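Local coordinates for vascular protein tyrosine phosphatase 1 (Rattus norvegicus, PDB 3I36) that probably removes phosphate from the tyrosine side chains of other proteins, as the catalytic domain of a receptor-type tyrosine phosphatase, at residues E51-I56 against I275-R280; K62-I67 against P81-R86; N77-Y82 against M281-M286; S85-S90 against A102-G107. One frame throughout, in Å; residues are numbered along the deposited sequence.

How the contacts relate
Contact 3 is buried; contacts 1, 2 and 4 are partly buried. Contacts 2 and 3 share Pro81 and Tyr82, and contacts 2 and 4 share Ser85 and Arg86, so residues 77-90 form one continuous path through three of them. Contacts 1 and 3 use consecutive pieces of chain, helix 272-280 and the loop after it, and Arg280 ties them by bonding Met286 O. The chemistry differs with place. Contacts 1 and 3 lack direct hydrogen bonds. Contact 1 has a CH-pi contact of Ile56 on Tyr277 and two waters. Contact 3 packs prolines, a ring and methyls. Contact 2 rests on one carboxylate. Contact 4 is backbone pairing at the edge of the central sheet.

Contact 1 (E51-I56 against I275-R280); sequences EDLKLI and IVYDLR
Ile56 lies over the ring of Tyr277 in a CH-pi contact. Its CG2 sits 3.5 Å from the ring centroid, 9° off the normal. CG2 is anti to the backbone N, while CG1 stands beside that N (chi1 -54°) and carries CD1 to 3.3 Å from Tyr277 CE1. The two side chains cross at about a right angle. Leu53 adds a second apolar patch. Its CD1 presses tightly on Val276 CG1 at 3.5 Å, and its CD2 rests against Tyr277 CB. Tyr293 of helix 290-305 packs on both Leu53 and Val276.

The polar links run through water. Water 1 accepts from Arg280 NH1 at 3.1 Å and lies within bonding distance of Lys54 O and Ile56 O. Water 2 lies 2.6 Å from both Ile56 O and Arg280 O. Each has more acceptors nearby than protons to give. The rest of the Arg280 guanidinium is held by Met286 O at NE and Val287 O at NH2. Within 51-56, a type I turn from Leu53 is closed by Ile56 N bonding Leu53 O.

This joins helix 28-53 and the turn after it to helix 272-280 of the tyrosine phosphatase domain, just ahead of the loop that carries the probable substrate-binding Gln288.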
loop_
_atom_site.group_PDB
_atom_site.type_symbol
_atom_site.label_atom_id
_atom_site.label_comp_id
_atom_site.label_asym_id
_atom_site.label_seq_id
_atom_site.Cartn_x
_atom_site.Cartn_y
_atom_site.Cartn_z
ATOM N N GLU A 51 15.221 -2.542 -13.843
ATOM C CA GLU A 51 16.581 -2.772 -13.371
ATOM C C GLU A 51 17.209 -1.462 -12.923
ATOM O O GLU A 51 17.963 -1.413 -11.948
ATOM C CB GLU A 51 17.430 -3.416 -14.468
ATOM C CG GLU A 51 18.919 -3.478 -14.147
ATOM C CD GLU A 51 19.249 -4.438 -13.013
ATOM O OE1 GLU A 51 18.364 -5.211 -12.584
ATOM O OE2 GLU A 51 20.406 -4.419 -12.550
ATOM N N ASP A 52 16.876 -0.389 -13.626
ATOM C CA ASP A 52 17.366 0.945 -13.266
ATOM C C ASP A 52 16.853 1.391 -11.912
ATOM O O ASP A 52 17.471 2.216 -11.242
ATOM C CB ASP A 52 16.934 1.967 -14.311
ATOM C CG ASP A 52 17.831 1.966 -15.517
ATOM O OD1 ASP A 52 18.920 1.354 -15.446
ATOM O OD2 ASP A 52 17.446 2.577 -16.529
ATOM N N LEU A 53 15.710 0.848 -11.520
ATOM C CA LEU A 53 15.130 1.158 -10.224
ATOM C C LEU A 53 15.760 0.338 -9.095
ATOM O O LEU A 53 15.581 0.656 -7.919
ATOM C CB LEU A 53 13.626 0.899 -10.263
ATOM C CG LEU A 53 12.833 1.913 -11.100
ATOM C CD1 LEU A 53 11.405 1.447 -11.259
ATOM C CD2 LEU A 53 12.887 3.290 -10.451
ATOM N N LYS A 54 16.503 -0.697 -9.459
ATOM C CA LYS A 54 16.899 -1.722 -8.497
ATOM C C LYS A 54 17.516 -1.175 -7.210
ATOM O O LYS A 54 17.176 -1.611 -6.107
ATOM C CB LYS A 54 17.867 -2.721 -9.145
ATOM C CG LYS A 54 18.170 -3.923 -8.265
ATOM C CD LYS A 54 19.036 -4.965 -8.987
ATOM C CE LYS A 54 20.373 -4.386 -9.401
ATOM N NZ LYS A 54 21.206 -5.375 -10.148
ATOM N N LEU A 55 18.427 -0.224 -7.357
ATOM C CA LEU A 55 19.216 0.251 -6.224
ATOM C C LEU A 55 18.627 1.500 -5.607
ATOM O O LEU A 55 19.178 2.055 -4.654
ATOM C CB LEU A 55 20.650 0.537 -6.648
ATOM C CG LEU A 55 21.371 -0.622 -7.332
ATOM C CD1 LEU A 55 22.773 -0.180 -7.749
ATOM C CD2 LEU A 55 21.450 -1.811 -6.410
ATOM N N ILE A 56 17.505 1.957 -6.138
ATOM C CA ILE A 56 16.969 3.202 -5.631
ATOM C C ILE A 56 16.529 3.097 -4.177
ATOM O O ILE A 56 15.723 2.229 -3.811
ATOM C CB ILE A 56 15.814 3.727 -6.468
ATOM C CG1 ILE A 56 16.236 3.827 -7.946
ATOM C CG2 ILE A 56 15.370 5.082 -5.931
ATOM C CD1 ILE A 56 17.545 4.560 -8.179
ATOM N N ILE A 275 7.174 7.385 -10.536
ATOM C CA ILE A 275 6.377 6.990 -9.394
ATOM C C ILE A 275 7.092 5.912 -8.601
ATOM O O ILE A 275 7.246 6.030 -7.392
ATOM C CB ILE A 275 4.996 6.493 -9.826
ATOM C CG1 ILE A 275 4.175 7.689 -10.309
ATOM C CG2 ILE A 275 4.277 5.812 -8.655
ATOM C CD1 ILE A 275 2.958 7.291 -11.133
ATOM N N VAL A 276 7.538 4.858 -9.275
ATOM C CA VAL A 276 8.128 3.750 -8.540
ATOM C C VAL A 276 9.404 4.228 -7.891
ATOM O O VAL A 276 9.698 3.873 -6.760
ATOM C CB VAL A 276 8.388 2.524 -9.431
ATOM C CG1 VAL A 276 9.102 1.423 -8.626
ATOM C CG2 VAL A 276 7.042 2.025 -10.002
ATOM N N TYR A 277 10.155 5.051 -8.611
ATOM C CA TYR A 277 11.356 5.649 -8.044
ATOM C C TYR A 277 11.035 6.331 -6.716
ATOM O O TYR A 277 11.673 6.085 -5.679
ATOM C CB TYR A 277 11.920 6.669 -9.016
ATOM C CG TYR A 277 13.292 7.139 -8.635
ATOM C CD1 TYR A 277 14.409 6.702 -9.338
ATOM C CD2 TYR A 277 13.475 8.027 -7.581
ATOM C CE1 TYR A 277 15.674 7.130 -8.994
ATOM C CE2 TYR A 277 14.742 8.462 -7.231
ATOM C CZ TYR A 277 15.833 8.006 -7.946
ATOM O OH TYR A 277 17.093 8.422 -7.603
ATOM N N ASP A 278 10.037 7.194 -6.757
ATOM C CA ASP A 278 9.567 7.875 -5.565
ATOM C C ASP A 278 9.176 6.874 -4.469
ATOM O O ASP A 278 9.568 7.016 -3.316
ATOM C CB ASP A 278 8.365 8.731 -5.932
ATOM C CG ASP A 278 7.928 9.623 -4.804
ATOM O OD1 ASP A 278 8.792 10.145 -4.070
ATOM O OD2 ASP A 278 6.712 9.817 -4.683
ATOM N N LEU A 279 8.407 5.859 -4.828
ATOM C CA LEU A 279 8.048 4.842 -3.846
ATOM C C LEU A 279 9.288 4.223 -3.227
ATOM O O LEU A 279 9.369 4.084 -2.009
ATOM C CB LEU A 279 7.158 3.766 -4.461
ATOM C CG LEU A 279 5.821 4.294 -4.990
ATOM C CD1 LEU A 279 5.014 3.120 -5.527
ATOM C CD2 LEU A 279 5.057 5.042 -3.903
ATOM N N ARG A 280 10.256 3.864 -4.064
ATOM C CA ARG A 280 11.489 3.259 -3.566
ATOM C C ARG A 280 12.286 4.185 -2.651
ATOM O O ARG A 280 13.027 3.716 -1.794
ATOM C CB ARG A 280 12.394 2.842 -4.714
ATOM C CG ARG A 280 11.845 1.714 -5.552
ATOM C CD ARG A 280 11.946 0.371 -4.845
ATOM N NE ARG A 280 11.337 -0.607 -5.725
ATOM C CZ ARG A 280 11.957 -1.163 -6.755
ATOM N NH1 ARG A 280 13.233 -0.876 -6.998
ATOM N NH2 ARG A 280 11.298 -2.011 -7.543
HETATM O O HOH W 1 15.247 -0.147 -4.811
HETATM O O HOH W 2 14.162 1.375 -1.859
#

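Contact 2 (K62-I67 against P81-R86); sequences KYAAEI and PYDISR
Asp83 takes two backbone N-H groups at the start of the short, weakly bonded helix about 63-66. Tyr63 N bonds OD2 at 2.7 Å, on the syn side and 21° out of the carboxylate plane. Ala64 N bonds OD1 at 3.1 Å through the syn lone pair, and this bond is nearly straight at 167°. Water 3 continues the link. It accepts from Ala65 N and donates to Asp83 OD1, 2.6 Å away, and to Pro81 O. An asparagine here would probably break this paired grip, since its amide NH2 cannot accept from the second N-H and the helix start would lose the negative charge.

The remaining contacts are van der Waals packing. Ala64 CB sits over one face of the Arg86 guanidinium, 3.3 Å from CZ. The charged end of Arg86 finds its salt bridge in Asp98. Ala65 CB touches Pro81 CD at 3.6 Å. Lys62 runs alongside Tyr82, and its CG meets the ring edge at CD1, 3.5 Å away.

Each carboxylate oxygen thus accepts from backbone at the amino end of a helix turn. That setting is likely to stabilise Asp83 in its charged form.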
loop_
_atom_site.group_PDB
_atom_site.type_symbol
_atom_site.label_atom_id
_atom_site.label_comp_id
_atom_site.label_asym_id
_atom_site.label_seq_id
_atom_site.Cartn_x
_atom_site.Cartn_y
_atom_site.Cartn_z
ATOM N N LYS A 62 18.101 2.651 7.819
ATOM C CA LYS A 62 16.934 1.984 8.371
ATOM C C LYS A 62 17.309 1.614 9.792
ATOM O O LYS A 62 17.120 0.472 10.214
ATOM C CB LYS A 62 16.634 0.690 7.608
ATOM C CG LYS A 62 16.904 0.740 6.125
ATOM C CD LYS A 62 17.174 -0.642 5.559
ATOM C CE LYS A 62 18.568 -1.106 5.911
ATOM N NZ LYS A 62 19.117 -1.913 4.810
ATOM N N TYR A 63 17.849 2.573 10.530
ATOM C CA TYR A 63 18.369 2.288 11.857
ATOM C C TYR A 63 17.282 1.846 12.831
ATOM O O TYR A 63 17.478 0.901 13.575
ATOM C CB TYR A 63 19.105 3.501 12.419
ATOM C CG TYR A 63 20.322 3.851 11.606
ATOM C CD1 TYR A 63 21.110 2.851 11.051
ATOM C CD2 TYR A 63 20.691 5.172 11.395
ATOM C CE1 TYR A 63 22.226 3.153 10.303
ATOM C CE2 TYR A 63 21.811 5.488 10.645
ATOM C CZ TYR A 63 22.576 4.471 10.101
ATOM O OH TYR A 63 23.693 4.762 9.349
ATOM N N ALA A 64 16.143 2.535 12.843
ATOM C CA ALA A 64 15.108 2.188 13.814
ATOM C C ALA A 64 14.673 0.743 13.586
ATOM O O ALA A 64 14.524 -0.032 14.526
ATOM C CB ALA A 64 13.910 3.136 13.715
ATOM N N ALA A 65 14.488 0.387 12.322
ATOM C CA ALA A 65 14.065 -0.965 11.955
ATOM C C ALA A 65 15.052 -2.026 12.406
ATOM O O ALA A 65 14.681 -3.182 12.552
ATOM C CB ALA A 65 13.863 -1.073 10.459
ATOM N N GLU A 66 16.306 -1.630 12.597
ATOM C CA GLU A 66 17.374 -2.571 12.917
ATOM C C GLU A 66 17.680 -2.625 14.409
ATOM O O GLU A 66 18.476 -3.456 14.863
ATOM C CB GLU A 66 18.632 -2.224 12.113
ATOM C CG GLU A 66 18.480 -2.534 10.636
ATOM C CD GLU A 66 19.572 -1.920 9.771
ATOM O OE1 GLU A 66 20.283 -1.011 10.247
ATOM O OE2 GLU A 66 19.704 -2.341 8.601
ATOM N N ILE A 67 17.055 -1.741 15.177
ATOM C CA ILE A 67 17.221 -1.795 16.623
ATOM C C ILE A 67 16.731 -3.146 17.122
ATOM O O ILE A 67 15.705 -3.645 16.670
ATOM C CB ILE A 67 16.475 -0.644 17.335
ATOM C CG1 ILE A 67 17.077 0.700 16.907
ATOM C CG2 ILE A 67 16.556 -0.810 18.850
ATOM C CD1 ILE A 67 16.366 1.891 17.482
ATOM N N PRO A 81 11.617 -0.357 7.016
ATOM C CA PRO A 81 11.274 1.022 6.679
ATOM C C PRO A 81 12.515 1.904 6.765
ATOM O O PRO A 81 13.286 1.805 7.721
ATOM C CB PRO A 81 10.283 1.404 7.777
ATOM C CG PRO A 81 10.672 0.502 8.972
ATOM C CD PRO A 81 10.973 -0.808 8.261
ATOM N N TYR A 82 12.702 2.772 5.779
ATOM C CA TYR A 82 13.745 3.775 5.877
ATOM C C TYR A 82 13.358 4.787 6.942
ATOM O O TYR A 82 12.193 5.160 7.063
ATOM C CB TYR A 82 13.953 4.485 4.536
ATOM C CG TYR A 82 14.304 3.527 3.437
ATOM C CD1 TYR A 82 15.328 2.603 3.611
ATOM C CD2 TYR A 82 13.623 3.543 2.222
ATOM C CE1 TYR A 82 15.661 1.705 2.616
ATOM C CE2 TYR A 82 13.951 2.646 1.209
ATOM C CZ TYR A 82 14.971 1.733 1.415
ATOM O OH TYR A 82 15.320 0.847 0.432
ATOM N N ASP A 83 14.347 5.212 7.715
ATOM C CA ASP A 83 14.134 6.191 8.773
ATOM C C ASP A 83 13.525 7.461 8.215
ATOM O O ASP A 83 12.705 8.110 8.855
ATOM C CB ASP A 83 15.466 6.534 9.417
ATOM C CG ASP A 83 16.074 5.354 10.143
ATOM O OD1 ASP A 83 15.302 4.609 10.767
ATOM O OD2 ASP A 83 17.306 5.156 10.072
ATOM N N ILE A 84 13.942 7.823 7.014
ATOM C CA ILE A 84 13.552 9.114 6.475
ATOM C C ILE A 84 12.041 9.232 6.249
ATOM O O ILE A 84 11.503 10.330 6.178
ATOM C CB ILE A 84 14.306 9.405 5.159
ATOM C CG1 ILE A 84 14.201 10.885 4.793
ATOM C CG2 ILE A 84 13.805 8.498 4.044
ATOM C CD1 ILE A 84 15.215 11.311 3.758
ATOM N N SER A 85 11.362 8.097 6.144
ATOM C CA SER A 85 9.961 8.101 5.768
ATOM C C SER A 85 9.127 7.249 6.706
ATOM O O SER A 85 7.925 7.096 6.506
ATOM C CB SER A 85 9.819 7.534 4.349
ATOM O OG SER A 85 10.402 6.235 4.291
ATOM N N ARG A 86 9.763 6.686 7.727
ATOM C CA ARG A 86 9.064 5.710 8.536
ATOM C C ARG A 86 7.980 6.399 9.351
ATOM O O ARG A 86 8.101 7.571 9.730
ATOM C CB ARG A 86 10.031 4.923 9.433
ATOM C CG ARG A 86 10.575 5.707 10.599
ATOM C CD ARG A 86 11.446 4.812 11.455
ATOM N NE ARG A 86 11.969 5.533 12.599
ATOM C CZ ARG A 86 11.472 5.422 13.825
ATOM N NH1 ARG A 86 10.447 4.612 14.052
ATOM N NH2 ARG A 86 12.002 6.119 14.812
HETATM O O HOH W 3 14.118 2.336 10.312
#

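Contact 3 (N77-Y82 against M281-M286); sequences NNVLPY and MHRPLM
Pro284 packs on one face of the Tyr82 ring in a CH-pi contact, and these two residues bury the most surface here. Pro284 CD lies 3.9 Å from the Tyr82 ring centroid and 24° off the normal, so it is offset toward the rim. The two side chains slide past each other in opposite directions. This brings Tyr82 OH to 3.5 Å from Pro284 CB. The Tyr82 side chain has CG anti to its carbonyl carbon (chi1 -58°), which turns the ring toward residues 282-284. The carbonyl carbon of His282 stands at the ring edge, 3.7 Å from CD2. Pro284 also rests on the backbone of Leu80, with CD 3.1 Å from Leu80 O.

Pro284 is the second residue of a type II turn from Arg283 to Met286, and Leu285 takes the positive phi of the third position. In the tyrosine phosphatase fold this turn leads into the loop with Gln288, and residues 77-82 belong to the phosphotyrosine recognition loop, just after its KNRY sequence. Both border the phosphate-binding loop, in which Cys244 is probably the nucleophile.

Val79 touches both Arg283 and Leu285, through its two methyls. Its CG1 lies over one face of the Arg283 guanidinium, 4.0 Å from NH2, while CG2 meets Leu285 CD1 at 3.8 Å. Pro81 CB comes to the edge of the same guanidinium, 4.1 Å from NH1. Arg283 is extended from CG to NE, and its polar end is gripped by Ala246 O, Gly247 O and Asn101 OD1. Val79 itself touches Val248, another residue of the probable substrate site.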
loop_
_atom_site.group_PDB
_atom_site.type_symbol
_atom_site.label_atom_id
_atom_site.label_comp_id
_atom_site.label_asym_id
_atom_site.label_seq_id
_atom_site.Cartn_x
_atom_site.Cartn_y
_atom_site.Cartn_z
ATOM N N ASN A 77 12.871 -9.647 7.491
ATOM C CA ASN A 77 14.085 -8.966 7.919
ATOM C C ASN A 77 14.685 -8.079 6.835
ATOM O O ASN A 77 15.476 -7.180 7.120
ATOM C CB ASN A 77 15.121 -9.990 8.384
ATOM C CG ASN A 77 16.269 -9.348 9.128
ATOM O OD1 ASN A 77 16.096 -8.322 9.789
ATOM N ND2 ASN A 77 17.454 -9.944 9.021
ATOM N N ASN A 78 14.309 -8.329 5.589
ATOM C CA ASN A 78 14.832 -7.540 4.480
ATOM C C ASN A 78 13.803 -6.565 3.929
ATOM O O ASN A 78 13.964 -6.008 2.845
ATOM C CB ASN A 78 15.370 -8.440 3.368
ATOM C CG ASN A 78 14.282 -9.255 2.698
ATOM O OD1 ASN A 78 13.189 -9.438 3.246
ATOM N ND2 ASN A 78 14.580 -9.757 1.499
ATOM N N VAL A 79 12.728 -6.368 4.675
ATOM C CA VAL A 79 11.806 -5.305 4.336
ATOM C C VAL A 79 11.690 -4.371 5.515
ATOM O O VAL A 79 10.868 -4.560 6.415
ATOM C CB VAL A 79 10.437 -5.842 3.937
ATOM C CG1 VAL A 79 9.518 -4.686 3.596
ATOM C CG2 VAL A 79 10.585 -6.796 2.738
ATOM N N LEU A 80 12.568 -3.382 5.526
ATOM C CA LEU A 80 12.676 -2.492 6.665
ATOM C C LEU A 80 12.390 -1.084 6.213
ATOM O O LEU A 80 12.893 -0.648 5.186
ATOM C CB LEU A 80 14.085 -2.534 7.235
ATOM C CG LEU A 80 14.569 -3.939 7.562
ATOM C CD1 LEU A 80 15.966 -3.848 8.141
ATOM C CD2 LEU A 80 13.618 -4.622 8.544
ATOM N N PRO A 81 11.617 -0.357 7.016
ATOM C CA PRO A 81 11.274 1.022 6.679
ATOM C C PRO A 81 12.515 1.904 6.765
ATOM O O PRO A 81 13.286 1.805 7.721
ATOM C CB PRO A 81 10.283 1.404 7.777
ATOM C CG PRO A 81 10.672 0.502 8.972
ATOM C CD PRO A 81 10.973 -0.808 8.261
ATOM N N TYR A 82 12.702 2.772 5.779
ATOM C CA TYR A 82 13.745 3.775 5.877
ATOM C C TYR A 82 13.358 4.787 6.942
ATOM O O TYR A 82 12.193 5.160 7.063
ATOM C CB TYR A 82 13.953 4.485 4.536
ATOM C CG TYR A 82 14.304 3.527 3.437
ATOM C CD1 TYR A 82 15.328 2.603 3.611
ATOM C CD2 TYR A 82 13.623 3.543 2.222
ATOM C CE1 TYR A 82 15.661 1.705 2.616
ATOM C CE2 TYR A 82 13.951 2.646 1.209
ATOM C CZ TYR A 82 14.971 1.733 1.415
ATOM O OH TYR A 82 15.320 0.847 0.432
ATOM N N MET A 281 12.147 5.488 -2.844
ATOM C CA MET A 281 12.799 6.449 -1.966
ATOM C C MET A 281 12.099 6.505 -0.618
ATOM O O MET A 281 12.565 7.181 0.303
ATOM C CB MET A 281 12.816 7.841 -2.602
ATOM C CG MET A 281 13.784 7.968 -3.754
ATOM S SD MET A 281 15.459 7.673 -3.179
ATOM C CE MET A 281 15.614 8.952 -1.929
ATOM N N HIS A 282 10.971 5.811 -0.496
ATOM C CA HIS A 282 10.215 5.843 0.759
ATOM C C HIS A 282 10.137 4.508 1.477
ATOM O O HIS A 282 9.922 4.454 2.679
ATOM C CB HIS A 282 8.824 6.411 0.519
ATOM C CG HIS A 282 8.845 7.875 0.251
ATOM N ND1 HIS A 282 9.083 8.398 -1.000
ATOM C CD2 HIS A 282 8.729 8.932 1.088
ATOM C CE1 HIS A 282 9.079 9.715 -0.929
ATOM N NE2 HIS A 282 8.869 10.065 0.325
ATOM N N ARG A 283 10.309 3.427 0.738
ATOM C CA ARG A 283 10.224 2.113 1.345
ATOM C C ARG A 283 10.891 1.194 0.359
ATOM O O ARG A 283 10.771 1.395 -0.843
ATOM C CB ARG A 283 8.762 1.719 1.514
ATOM C CG ARG A 283 8.513 0.418 2.265
ATOM C CD ARG A 283 7.039 0.366 2.682
ATOM N NE ARG A 283 6.644 -0.927 3.242
ATOM C CZ ARG A 283 6.894 -1.308 4.494
ATOM N NH1 ARG A 283 7.551 -0.502 5.322
ATOM N NH2 ARG A 283 6.481 -2.494 4.913
ATOM N N PRO A 284 11.616 0.197 0.859
ATOM C CA PRO A 284 12.294 -0.722 -0.044
ATOM C C PRO A 284 11.296 -1.487 -0.878
ATOM O O PRO A 284 10.140 -1.684 -0.471
ATOM C CB PRO A 284 12.982 -1.706 0.921
ATOM C CG PRO A 284 12.230 -1.565 2.204
ATOM C CD PRO A 284 11.929 -0.100 2.264
ATOM N N LEU A 285 11.752 -1.897 -2.056
ATOM C CA LEU A 285 11.103 -2.945 -2.826
ATOM C C LEU A 285 9.727 -2.592 -3.368
ATOM O O LEU A 285 9.042 -3.455 -3.899
ATOM C CB LEU A 285 10.997 -4.207 -1.967
ATOM C CG LEU A 285 12.343 -4.823 -1.615
ATOM C CD1 LEU A 285 12.173 -5.902 -0.581
ATOM C CD2 LEU A 285 13.020 -5.369 -2.885
ATOM N N MET A 286 9.303 -1.342 -3.217
ATOM C CA MET A 286 7.974 -0.964 -3.683
ATOM C C MET A 286 7.857 -1.347 -5.145
ATOM O O MET A 286 8.698 -0.949 -5.953
ATOM C CB MET A 286 7.737 0.530 -3.498
ATOM C CG MET A 286 7.932 0.995 -2.059
ATOM S SD MET A 286 6.949 0.007 -0.912
ATOM C CE MET A 286 5.322 0.430 -1.470
#

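Contact 4 (S85-S90 against A102-G107); sequences SRVKLS and ANYMPG
The Tyr104 ring carries Val87 on one face and a water at its edge. Val87 CG2 stands over the centre, 3.9 Å from the centroid and 8° off the normal, in a CH-pi contact. Water 4 lies in the ring plane, 2.7 Å from Tyr104 OH, and accepts from Lys88 N. Lys112 makes a cation-pi contact with the same ring. The Arg86 guanidinium has Lys88 CG over one face.

The motif is a single antiparallel bridge at the edge of the mixed central sheet of the phosphatase domain. Arg86 and Asn103 form a non-hydrogen-bonded pair, with CA atoms 4.1 Å apart. The bonds flank it. Tyr104 N gives to Ser85 O at 2.9 Å. Val87 N gives to Ala102 O at 2.9 Å. The strands 86-88 and 102-105 run at 110° to each other, so the pairing is brief.

Val87 CG2 also meets Ala102 CB at 3.7 Å. With CG1 anti to the backbone N (chi1 177°), that methyl reaches the Tyr104 hydroxyl. A serine in place of Tyr104 would probably leave Val87 without the flat surface it packs on and Lys88 N without its water link to the ring. Arg86 CA sits 3.3 Å from Ala102 O in a CA-H...O contact.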
loop_
_atom_site.group_PDB
_atom_site.type_symbol
_atom_site.label_atom_id
_atom_site.label_comp_id
_atom_site.label_asym_id
_atom_site.label_seq_id
_atom_site.Cartn_x
_atom_site.Cartn_y
_atom_site.Cartn_z
ATOM N N SER A 85 11.362 8.097 6.144
ATOM C CA SER A 85 9.961 8.101 5.768
ATOM C C SER A 85 9.127 7.249 6.706
ATOM O O SER A 85 7.925 7.096 6.506
ATOM C CB SER A 85 9.819 7.534 4.349
ATOM O OG SER A 85 10.402 6.235 4.291
ATOM N N ARG A 86 9.763 6.686 7.727
ATOM C CA ARG A 86 9.064 5.710 8.536
ATOM C C ARG A 86 7.980 6.399 9.351
ATOM O O ARG A 86 8.101 7.571 9.730
ATOM C CB ARG A 86 10.031 4.923 9.433
ATOM C CG ARG A 86 10.575 5.707 10.599
ATOM C CD ARG A 86 11.446 4.812 11.455
ATOM N NE ARG A 86 11.969 5.533 12.599
ATOM C CZ ARG A 86 11.472 5.422 13.825
ATOM N NH1 ARG A 86 10.447 4.612 14.052
ATOM N NH2 ARG A 86 12.002 6.119 14.812
ATOM N N VAL A 87 6.907 5.665 9.594
ATOM C CA VAL A 87 5.817 6.171 10.397
ATOM C C VAL A 87 6.247 6.035 11.849
ATOM O O VAL A 87 6.567 4.943 12.302
ATOM C CB VAL A 87 4.543 5.363 10.145
ATOM C CG1 VAL A 87 3.422 5.849 11.034
ATOM C CG2 VAL A 87 4.151 5.431 8.649
ATOM N N LYS A 88 6.257 7.144 12.576
ATOM C CA LYS A 88 6.684 7.121 13.968
ATOM C C LYS A 88 5.471 7.239 14.859
ATOM O O LYS A 88 4.701 8.178 14.731
ATOM C CB LYS A 88 7.644 8.273 14.249
ATOM C CG LYS A 88 8.931 8.186 13.463
ATOM C CD LYS A 88 9.802 9.401 13.698
ATOM C CE LYS A 88 10.877 9.507 12.628
ATOM N NZ LYS A 88 11.769 10.685 12.837
ATOM N N LEU A 89 5.295 6.274 15.755
ATOM C CA LEU A 89 4.161 6.292 16.655
ATOM C C LEU A 89 4.522 7.011 17.942
ATOM O O LEU A 89 5.671 7.381 18.151
ATOM C CB LEU A 89 3.714 4.868 16.957
ATOM C CG LEU A 89 3.532 4.028 15.688
ATOM C CD1 LEU A 89 3.120 2.607 16.064
ATOM C CD2 LEU A 89 2.515 4.696 14.734
ATOM N N SER A 90 3.522 7.220 18.787
ATOM C CA SER A 90 3.735 7.837 20.080
ATOM C C SER A 90 4.662 6.945 20.881
ATOM O O SER A 90 4.796 5.750 20.610
ATOM C CB SER A 90 2.406 7.978 20.820
ATOM O OG SER A 90 1.754 6.723 20.876
ATOM N N ALA A 102 6.444 0.566 8.631
ATOM C CA ALA A 102 5.529 1.337 7.803
ATOM C C ALA A 102 6.241 2.601 7.383
ATOM O O ALA A 102 7.055 3.153 8.132
ATOM C CB ALA A 102 4.258 1.693 8.585
ATOM N N ASN A 103 5.927 3.075 6.185
ATOM C CA ASN A 103 6.467 4.342 5.723
ATOM C C ASN A 103 5.366 5.138 5.072
ATOM O O ASN A 103 4.475 4.570 4.443
ATOM C CB ASN A 103 7.544 4.121 4.665
ATOM C CG ASN A 103 8.739 3.410 5.214
ATOM O OD1 ASN A 103 9.671 4.031 5.744
ATOM N ND2 ASN A 103 8.726 2.102 5.097
ATOM N N TYR A 104 5.460 6.454 5.203
ATOM C CA TYR A 104 4.599 7.339 4.444
ATOM C C TYR A 104 5.036 7.242 3.005
ATOM O O TYR A 104 6.217 7.336 2.709
ATOM C CB TYR A 104 4.771 8.769 4.907
ATOM C CG TYR A 104 4.380 8.963 6.334
ATOM C CD1 TYR A 104 3.044 9.045 6.705
ATOM C CD2 TYR A 104 5.348 9.069 7.321
ATOM C CE1 TYR A 104 2.687 9.225 8.039
ATOM C CE2 TYR A 104 5.007 9.253 8.634
ATOM C CZ TYR A 104 3.678 9.333 8.991
ATOM O OH TYR A 104 3.359 9.507 10.317
ATOM N N MET A 105 4.078 7.068 2.111
ATOM C CA MET A 105 4.381 7.016 0.697
ATOM C C MET A 105 3.629 8.154 0.054
ATOM O O MET A 105 2.427 8.332 0.293
ATOM C CB MET A 105 3.926 5.682 0.104
ATOM C CG MET A 105 4.236 4.502 0.999
ATOM S SD MET A 105 6.007 4.204 1.165
ATOM C CE MET A 105 6.390 4.265 -0.588
ATOM N N PRO A 106 4.330 8.937 -0.763
ATOM C CA PRO A 106 3.597 9.996 -1.438
ATOM C C PRO A 106 2.542 9.418 -2.360
ATOM O O PRO A 106 2.674 8.332 -2.968
ATOM C CB PRO A 106 4.687 10.719 -2.245
ATOM C CG PRO A 106 5.973 10.383 -1.487
ATOM C CD PRO A 106 5.768 8.966 -1.081
ATOM N N GLY A 107 1.465 10.174 -2.464
ATOM C CA GLY A 107 0.499 9.918 -3.494
ATOM C C GLY A 107 0.623 11.044 -4.489
ATOM O O GLY A 107 1.566 11.843 -4.467
HETATM O O HOH W 4 5.644 9.897 11.737
#